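Local coordinates for structural polyprotein, VP1 (Israeli acute paralysis virus, PDB 5CDD) that probably serves as a structural capsid protein, one of the jelly-roll subunits that build the virion shell, at residues A[55-61]-A[169-175]; A[110-114]-A[141-146]. All blocks are in the same frame, centred on the assembly; numbering follows the deposited sequence.

Interaction 1 of 2, residues A[55-61]-A[169-175]; sequences LQANTKT and MYFSNTS
Thr61 and Tyr170 form an antiparallel, hydrogen-bonded pair. Thr61 N donates to Tyr170 O at 2.7 Å, and Tyr170 N donates to Thr61 O at 2.6 Å. Beyond this pair the ladder ends, and residues 56-60 follow the other segment as a loop. There Asn58 N makes a weak, bent bond to Ser172 O (121° at the hydrogen). At the far end Ser175 OG donates to Leu55 O at 2.8 Å. Its hydroxyl reaches that carbonyl because OG lies anti to the backbone N (chi1 -159°).

The Phe171 ring packs against the loop backbone: CE1 lies 3.3 Å from Asn58 CA, and Lys60 N comes to the ring edge. Lys60 lays its aliphatic chain across Met169, Lys60 CD being 4.0 Å from Met169 CE, while its NZ is hydrogen-bonded to Ala121 O. On the other side of the strand Leu55 CD1 meets Tyr170 CD2 at 3.4 Å. Within the loop, Thr59 OG1 donates to Ala57 O from above the carbonyl plane.

Pairing short strand 61-62 with strand 166-172, whose other neighbour is strand 110-116, widens one sheet of the sandwich, consistent with the family's jelly-roll fold. Tyr170 turns inward to Trp53 and Phe96, while Phe171 touches Leu300 of a neighbouring subunit.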
ATOM      1  N   LEU A  55     -40.793  23.216 -22.905  1.00 37.15           N
ATOM      2  CA  LEU A  55     -40.406  22.836 -24.256  1.00 38.35           C
ATOM      3  C   LEU A  55     -41.402  21.849 -24.843  1.00 40.21           C
ATOM      4  O   LEU A  55     -42.063  21.112 -24.114  1.00 40.32           O
ATOM      5  CB  LEU A  55     -39.018  22.194 -24.256  1.00 37.49           C
ATOM      6  CG  LEU A  55     -37.839  23.077 -23.860  1.00 36.50           C
ATOM      7  CD1 LEU A  55     -36.565  22.261 -23.940  1.00 36.22           C
ATOM      8  CD2 LEU A  55     -37.760  24.280 -24.784  1.00 35.37           C
ATOM      9  N   GLN A  56     -41.495  21.834 -26.167  1.00 42.13           N
ATOM     10  CA  GLN A  56     -42.402  20.932 -26.856  1.00 44.54           C
ATOM     11  C   GLN A  56     -41.669  19.663 -27.267  1.00 44.61           C
ATOM     12  O   GLN A  56     -40.444  19.591 -27.194  1.00 45.36           O
ATOM     13  CB  GLN A  56     -42.983  21.618 -28.089  1.00 47.48           C
ATOM     14  CG  GLN A  56     -43.791  22.862 -27.775  1.00 51.11           C
ATOM     15  CD  GLN A  56     -44.229  23.590 -29.027  1.00 54.95           C
ATOM     16  OE1 GLN A  56     -43.398  24.067 -29.805  1.00 56.43           O
ATOM     17  NE2 GLN A  56     -45.539  23.677 -29.234  1.00 56.01           N
ATOM     18  N   ALA A  57     -42.427  18.663 -27.700  1.00 43.97           N
ATOM     19  CA  ALA A  57     -41.854  17.389 -28.113  1.00 44.13           C
ATOM     20  C   ALA A  57     -41.061  17.514 -29.410  1.00 44.35           C
ATOM     21  O   ALA A  57     -41.233  18.466 -30.168  1.00 45.19           O
ATOM     22  CB  ALA A  57     -42.960  16.354 -28.275  1.00 43.13           C
ATOM     23  N   ASN A  58     -40.182  16.548 -29.648  1.00 45.24           N
ATOM     24  CA  ASN A  58     -39.353  16.506 -30.847  1.00 46.21           C
ATOM     25  C   ASN A  58     -38.847  17.859 -31.335  1.00 45.55           C
ATOM     26  O   ASN A  58     -38.808  18.103 -32.542  1.00 46.02           O
ATOM     27  CB  ASN A  58     -40.118  15.828 -31.985  1.00 48.93           C
ATOM     28  CG  ASN A  58     -40.636  14.456 -31.603  1.00 53.25           C
ATOM     29  OD1 ASN A  58     -41.350  14.304 -30.609  1.00 55.18           O
ATOM     30  ND2 ASN A  58     -40.292  13.450 -32.398  1.00 55.66           N
ATOM     31  N   THR A  59     -38.460  18.737 -30.414  1.00 44.29           N
ATOM     32  CA  THR A  59     -37.958  20.047 -30.821  1.00 42.29           C
ATOM     33  C   THR A  59     -36.502  20.262 -30.436  1.00 40.60           C
ATOM     34  O   THR A  59     -36.177  20.415 -29.257  1.00 41.43           O
ATOM     35  CB  THR A  59     -38.782  21.201 -30.207  1.00 42.25           C
ATOM     36  OG1 THR A  59     -40.145  21.105 -30.634  1.00 43.00           O
ATOM     37  CG2 THR A  59     -38.218  22.541 -30.656  1.00 42.25           C
ATOM     38  N   LYS A  60     -35.628  20.273 -31.439  1.00 37.90           N
ATOM     39  CA  LYS A  60     -34.208  20.499 -31.206  1.00 35.43           C
ATOM     40  C   LYS A  60     -34.077  21.958 -30.779  1.00 35.50           C
ATOM     41  O   LYS A  60     -34.213  22.865 -31.595  1.00 36.29           O
ATOM     42  CB  LYS A  60     -33.410  20.240 -32.488  1.00 33.03           C
ATOM     43  CG  LYS A  60     -33.645  18.858 -33.091  1.00 32.71           C
ATOM     44  CD  LYS A  60     -32.577  18.487 -34.114  1.00 32.36           C
ATOM     45  CE  LYS A  60     -32.527  19.464 -35.278  1.00 33.44           C
ATOM     46  NZ  LYS A  60     -31.389  19.180 -36.203  1.00 32.65           N
ATOM     47  N   THR A  61     -33.814  22.178 -29.497  1.00 35.91           N
ATOM     48  CA  THR A  61     -33.712  23.526 -28.956  1.00 35.45           C
ATOM     49  C   THR A  61     -32.333  23.955 -28.460  1.00 35.96           C
ATOM     50  O   THR A  61     -31.790  23.372 -27.522  1.00 38.10           O
ATOM     51  CB  THR A  61     -34.695  23.705 -27.784  1.00 35.00           C
ATOM     52  OG1 THR A  61     -36.028  23.437 -28.233  1.00 35.99           O
ATOM     53  CG2 THR A  61     -34.610  25.116 -27.228  1.00 34.18           C
ATOM     54  N   MET A 169     -27.273  21.943 -27.476  1.00 29.49           N
ATOM     55  CA  MET A 169     -28.563  21.826 -28.137  1.00 30.40           C
ATOM     56  C   MET A 169     -29.369  20.769 -27.388  1.00 31.08           C
ATOM     57  O   MET A 169     -28.927  19.635 -27.231  1.00 30.82           O
ATOM     58  CB  MET A 169     -28.396  21.420 -29.598  1.00 31.21           C
ATOM     59  CG  MET A 169     -29.718  21.311 -30.331  1.00 33.21           C
ATOM     60  SD  MET A 169     -29.519  21.156 -32.100  1.00 39.25           S
ATOM     61  CE  MET A 169     -29.161  19.400 -32.256  1.00 38.43           C
ATOM     62  N   TYR A 170     -30.555  21.155 -26.935  1.00 32.03           N
ATOM     63  CA  TYR A 170     -31.424  20.277 -26.162  1.00 32.86           C
ATOM     64  C   TYR A 170     -32.477  19.569 -27.012  1.00 33.32           C
ATOM     65  O   TYR A 170     -32.914  20.089 -28.035  1.00 33.76           O
ATOM     66  CB  TYR A 170     -32.115  21.104 -25.083  1.00 34.68           C
ATOM     67  CG  TYR A 170     -32.605  20.311 -23.906  1.00 36.87           C
ATOM     68  CD1 TYR A 170     -31.706  19.746 -23.006  1.00 37.99           C
ATOM     69  CD2 TYR A 170     -33.969  20.142 -23.676  1.00 37.81           C
ATOM     70  CE1 TYR A 170     -32.152  19.033 -21.900  1.00 41.43           C
ATOM     71  CE2 TYR A 170     -34.428  19.430 -22.575  1.00 40.12           C
ATOM     72  CZ  TYR A 170     -33.514  18.878 -21.689  1.00 42.06           C
ATOM     73  OH  TYR A 170     -33.954  18.174 -20.592  1.00 45.45           O
ATOM     74  N   PHE A 171     -32.888  18.382 -26.579  1.00 33.72           N
ATOM     75  CA  PHE A 171     -33.899  17.626 -27.302  1.00 34.37           C
ATOM     76  C   PHE A 171     -34.582  16.568 -26.442  1.00 35.28           C
ATOM     77  O   PHE A 171     -33.958  15.942 -25.593  1.00 36.08           O
ATOM     78  CB  PHE A 171     -33.293  16.935 -28.524  1.00 34.76           C
ATOM     79  CG  PHE A 171     -34.289  16.126 -29.306  1.00 36.90           C
ATOM     80  CD1 PHE A 171     -35.152  16.743 -30.206  1.00 38.12           C
ATOM     81  CD2 PHE A 171     -34.412  14.756 -29.093  1.00 37.28           C
ATOM     82  CE1 PHE A 171     -36.124  16.010 -30.882  1.00 38.00           C
ATOM     83  CE2 PHE A 171     -35.383  14.013 -29.764  1.00 38.55           C
ATOM     84  CZ  PHE A 171     -36.242  14.642 -30.660  1.00 37.93           C
ATOM     85  N   SER A 172     -35.874  16.374 -26.678  1.00 36.82           N
ATOM     86  CA  SER A 172     -36.649  15.371 -25.954  1.00 37.83           C
ATOM     87  C   SER A 172     -37.773  14.903 -26.868  1.00 38.32           C
ATOM     88  O   SER A 172     -38.279  15.678 -27.677  1.00 39.26           O
ATOM     89  CB  SER A 172     -37.234  15.961 -24.666  1.00 38.29           C
ATOM     90  OG  SER A 172     -37.943  14.981 -23.916  1.00 38.58           O
ATOM     91  N   ASN A 173     -38.167  13.642 -26.744  1.00 38.48           N
ATOM     92  CA  ASN A 173     -39.234  13.121 -27.586  1.00 38.99           C
ATOM     93  C   ASN A 173     -40.623  13.489 -27.073  1.00 39.60           C
ATOM     94  O   ASN A 173     -41.601  13.378 -27.802  1.00 41.03           O
ATOM     95  CB  ASN A 173     -39.106  11.596 -27.736  1.00 38.65           C
ATOM     96  CG  ASN A 173     -39.244  10.860 -26.416  1.00 39.04           C
ATOM     97  OD1 ASN A 173     -39.066  11.444 -25.354  1.00 40.15           O
ATOM     98  ND2 ASN A 173     -39.544   9.569 -26.480  1.00 38.24           N
ATOM     99  N   THR A 174     -40.700  13.951 -25.832  1.00 39.23           N
ATOM    100  CA  THR A 174     -41.968  14.326 -25.229  1.00 40.14           C
ATOM    101  C   THR A 174     -41.887  15.774 -24.793  1.00 40.84           C
ATOM    102  O   THR A 174     -40.797  16.333 -24.706  1.00 40.40           O
ATOM    103  CB  THR A 174     -42.258  13.469 -23.999  1.00 39.96           C
ATOM    104  OG1 THR A 174     -41.340  13.800 -22.948  1.00 41.91           O
ATOM    105  CG2 THR A 174     -42.106  11.989 -24.351  1.00 39.48           C
ATOM    106  N   SER A 175     -43.033  16.376 -24.508  1.00 42.31           N
ATOM    107  CA  SER A 175     -43.064  17.757 -24.069  1.00 43.70           C
ATOM    108  C   SER A 175     -42.539  17.771 -22.644  1.00 42.98           C
ATOM    109  O   SER A 175     -43.042  17.048 -21.780  1.00 43.28           O
ATOM    110  CB  SER A 175     -44.490  18.272 -24.105  1.00 46.46           C
ATOM    111  OG  SER A 175     -44.500  19.686 -24.164  1.00 53.50           O
TER

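Interaction 2 of 2, residues A[110-114]-A[141-146]; sequences IRSFL and HEVEVP
Ile110 sets its CG2 methyl over one face of the His141 imidazole, 3.8 Å from the ring centroid and 22° off the normal. This is a CH-pi contact, offset toward the CD2 side of the ring, where Ile110 CG2 lies 3.5 Å from His141 CD2. The imidazole extends from its strand to meet the methyl, its CG trans to the main-chain nitrogen (chi1 -172°). Ser112 approaches the same ring differently. Its OG lies at the edge, in the ring plane, 3.0 Å from His141 CE1. One face and part of the edge of the imidazole thus meet two residues of strand 110-116.

Farther along, Val143 CG2 packs against Ser112 OG at 3.6 Å. Leu114 then slides past Val145 in the opposite direction, Leu114 CD2 to Val145 CG1 at 3.7 Å. Leu114 CD2 also reaches Pro146 CD at 4.3 Å.

The two strands run almost parallel, 4° apart in direction, with axes 8.6 Å apart at closest approach. They lie in different sheets, so side chains fill the layer between them. This is face-to-face packing in a beta sandwich, consistent with the jelly-roll fold of this capsid family. Strand 110-116 lies between 131-133 and 166-172 in one sheet; His131 of the former also meets the His141 ring. Strand 140-145 pairs with 87-98 in the other sheet. Val143 and Glu144 extend that sheet into a strand of a neighbouring subunit through a parallel ladder.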
ATOM      1  N   ILE A 110     -34.061  12.197 -22.801  1.00 33.10           N
ATOM      2  CA  ILE A 110     -33.470  13.498 -23.088  1.00 31.52           C
ATOM      3  C   ILE A 110     -32.138  13.342 -23.814  1.00 31.14           C
ATOM      4  O   ILE A 110     -31.260  12.613 -23.360  1.00 31.37           O
ATOM      5  CB  ILE A 110     -33.217  14.291 -21.787  1.00 31.17           C
ATOM      6  CG1 ILE A 110     -34.498  14.360 -20.947  1.00 29.53           C
ATOM      7  CG2 ILE A 110     -32.713  15.681 -22.122  1.00 29.78           C
ATOM      8  CD1 ILE A 110     -35.635  15.112 -21.594  1.00 29.03           C
ATOM      9  N   ARG A 111     -31.998  14.031 -24.940  1.00 31.88           N
ATOM     10  CA  ARG A 111     -30.773  13.989 -25.736  1.00 32.05           C
ATOM     11  C   ARG A 111     -30.170  15.389 -25.799  1.00 31.51           C
ATOM     12  O   ARG A 111     -30.891  16.378 -25.922  1.00 32.01           O
ATOM     13  CB  ARG A 111     -31.074  13.523 -27.164  1.00 34.52           C
ATOM     14  CG  ARG A 111     -31.585  12.098 -27.298  1.00 37.78           C
ATOM     15  CD  ARG A 111     -30.448  11.088 -27.272  1.00 43.37           C
ATOM     16  NE  ARG A 111     -29.572  11.165 -28.446  1.00 44.73           N
ATOM     17  CZ  ARG A 111     -29.945  10.875 -29.691  1.00 44.71           C
ATOM     18  NH1 ARG A 111     -31.187  10.488 -29.949  1.00 45.06           N
ATOM     19  NH2 ARG A 111     -29.065  10.951 -30.683  1.00 42.97           N
ATOM     20  N   SER A 112     -28.848  15.475 -25.708  1.00 31.15           N
ATOM     21  CA  SER A 112     -28.165  16.760 -25.788  1.00 30.75           C
ATOM     22  C   SER A 112     -27.009  16.640 -26.777  1.00 29.44           C
ATOM     23  O   SER A 112     -26.276  15.652 -26.773  1.00 28.69           O
ATOM     24  CB  SER A 112     -27.654  17.196 -24.409  1.00 31.15           C
ATOM     25  OG  SER A 112     -26.803  16.222 -23.837  1.00 36.54           O
ATOM     26  N   PHE A 113     -26.864  17.645 -27.634  1.00 28.72           N
ATOM     27  CA  PHE A 113     -25.816  17.650 -28.647  1.00 28.22           C
ATOM     28  C   PHE A 113     -25.026  18.948 -28.592  1.00 28.30           C
ATOM     29  O   PHE A 113     -25.283  19.818 -27.762  1.00 27.77           O
ATOM     30  CB  PHE A 113     -26.434  17.532 -30.044  1.00 28.04           C
ATOM     31  CG  PHE A 113     -27.410  16.402 -30.192  1.00 27.35           C
ATOM     32  CD1 PHE A 113     -26.982  15.140 -30.591  1.00 28.32           C
ATOM     33  CD2 PHE A 113     -28.762  16.601 -29.937  1.00 26.82           C
ATOM     34  CE1 PHE A 113     -27.889  14.091 -30.735  1.00 27.73           C
ATOM     35  CE2 PHE A 113     -29.676  15.562 -30.076  1.00 26.72           C
ATOM     36  CZ  PHE A 113     -29.238  14.304 -30.477  1.00 27.23           C
ATOM     37  N   LEU A 114     -24.060  19.065 -29.496  1.00 29.23           N
ATOM     38  CA  LEU A 114     -23.251  20.267 -29.606  1.00 29.98           C
ATOM     39  C   LEU A 114     -23.752  21.020 -30.828  1.00 31.80           C
ATOM     40  O   LEU A 114     -24.417  20.449 -31.694  1.00 31.38           O
ATOM     41  CB  LEU A 114     -21.773  19.928 -29.811  1.00 28.05           C
ATOM     42  CG  LEU A 114     -20.922  19.497 -28.618  1.00 27.08           C
ATOM     43  CD1 LEU A 114     -19.511  19.207 -29.099  1.00 25.71           C
ATOM     44  CD2 LEU A 114     -20.907  20.593 -27.565  1.00 25.75           C
ATOM     45  N   HIS A 141     -30.408  15.531 -15.874  1.00 25.26           N
ATOM     46  CA  HIS A 141     -29.614  15.393 -17.090  1.00 25.58           C
ATOM     47  C   HIS A 141     -28.431  16.349 -16.982  1.00 26.69           C
ATOM     48  O   HIS A 141     -28.579  17.561 -17.151  1.00 27.14           O
ATOM     49  CB  HIS A 141     -30.477  15.730 -18.311  1.00 25.25           C
ATOM     50  CG  HIS A 141     -29.819  15.449 -19.628  1.00 24.06           C
ATOM     51  ND1 HIS A 141     -28.954  16.336 -20.233  1.00 24.96           N
ATOM     52  CD2 HIS A 141     -29.910  14.386 -20.461  1.00 22.78           C
ATOM     53  CE1 HIS A 141     -28.544  15.833 -21.384  1.00 22.89           C
ATOM     54  NE2 HIS A 141     -29.109  14.650 -21.546  1.00 23.26           N
ATOM     55  N   GLU A 142     -27.261  15.793 -16.682  1.00 26.73           N
ATOM     56  CA  GLU A 142     -26.039  16.576 -16.524  1.00 26.61           C
ATOM     57  C   GLU A 142     -25.121  16.433 -17.734  1.00 26.69           C
ATOM     58  O   GLU A 142     -24.714  15.327 -18.089  1.00 26.47           O
ATOM     59  CB  GLU A 142     -25.314  16.124 -15.254  1.00 27.90           C
ATOM     60  CG  GLU A 142     -26.084  16.423 -13.975  1.00 31.08           C
ATOM     61  CD  GLU A 142     -25.572  15.643 -12.779  1.00 33.43           C
ATOM     62  OE1 GLU A 142     -25.968  14.470 -12.622  1.00 35.27           O
ATOM     63  OE2 GLU A 142     -24.768  16.198 -11.998  1.00 35.71           O
ATOM     64  N   VAL A 143     -24.789  17.557 -18.359  1.00 26.72           N
ATOM     65  CA  VAL A 143     -23.936  17.549 -19.542  1.00 26.84           C
ATOM     66  C   VAL A 143     -22.959  18.729 -19.552  1.00 27.64           C
ATOM     67  O   VAL A 143     -23.248  19.794 -19.007  1.00 27.06           O
ATOM     68  CB  VAL A 143     -24.803  17.575 -20.829  1.00 26.09           C
ATOM     69  CG1 VAL A 143     -25.627  18.851 -20.875  1.00 24.30           C
ATOM     70  CG2 VAL A 143     -23.926  17.450 -22.061  1.00 25.55           C
ATOM     71  N   GLU A 144     -21.800  18.532 -20.175  1.00 28.10           N
ATOM     72  CA  GLU A 144     -20.784  19.574 -20.244  1.00 28.82           C
ATOM     73  C   GLU A 144     -20.406  19.909 -21.682  1.00 30.01           C
ATOM     74  O   GLU A 144     -20.267  19.019 -22.521  1.00 31.60           O
ATOM     75  CB  GLU A 144     -19.529  19.137 -19.495  1.00 29.59           C
ATOM     76  CG  GLU A 144     -18.464  20.211 -19.401  1.00 31.59           C
ATOM     77  CD  GLU A 144     -17.156  19.679 -18.858  1.00 34.30           C
ATOM     78  OE1 GLU A 144     -17.190  18.914 -17.869  1.00 37.30           O
ATOM     79  OE2 GLU A 144     -16.096  20.031 -19.414  1.00 35.50           O
ATOM     80  N   VAL A 145     -20.232  21.197 -21.953  1.00 29.78           N
ATOM     81  CA  VAL A 145     -19.861  21.663 -23.281  1.00 28.34           C
ATOM     82  C   VAL A 145     -18.408  22.128 -23.266  1.00 28.81           C
ATOM     83  O   VAL A 145     -18.074  23.123 -22.626  1.00 29.24           O
ATOM     84  CB  VAL A 145     -20.754  22.838 -23.724  1.00 27.40           C
ATOM     85  CG1 VAL A 145     -20.328  23.331 -25.094  1.00 26.30           C
ATOM     86  CG2 VAL A 145     -22.207  22.402 -23.743  1.00 27.13           C
ATOM     87  N   PRO A 146     -17.520  21.404 -23.966  1.00 28.74           N
ATOM     88  CA  PRO A 146     -16.103  21.772 -24.012  1.00 28.25           C
ATOM     89  C   PRO A 146     -15.930  23.130 -24.676  1.00 29.07           C
ATOM     90  O   PRO A 146     -16.861  23.645 -25.297  1.00 30.21           O
ATOM     91  CB  PRO A 146     -15.481  20.655 -24.847  1.00 26.47           C
ATOM     92  CG  PRO A 146     -16.394  19.499 -24.616  1.00 28.58           C
ATOM     93  CD  PRO A 146     -17.750  20.144 -24.689  1.00 28.62           C
TER

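Interactions 1 and 2 have centres about 13 Å apart and lie on the same side of the chain's centre. Along the chain the order is 55-61, 110-114, 141-146, 169-175, so both segments of interaction 2 fall between those of interaction 1. Strands 166-172 and 110-116 are neighbours in the four-stranded sheet and join the two contacts directly. Phe171 O and Arg111 N are 2.8 Å apart, a probable hydrogen bond, as is Met169 O to Phe113 N at 2.9 Å. Interaction 1 extends this sheet at its edge, whereas interaction 2 packs it onto the second sheet. Together they build what is probably the jelly-roll core of this capsid protein.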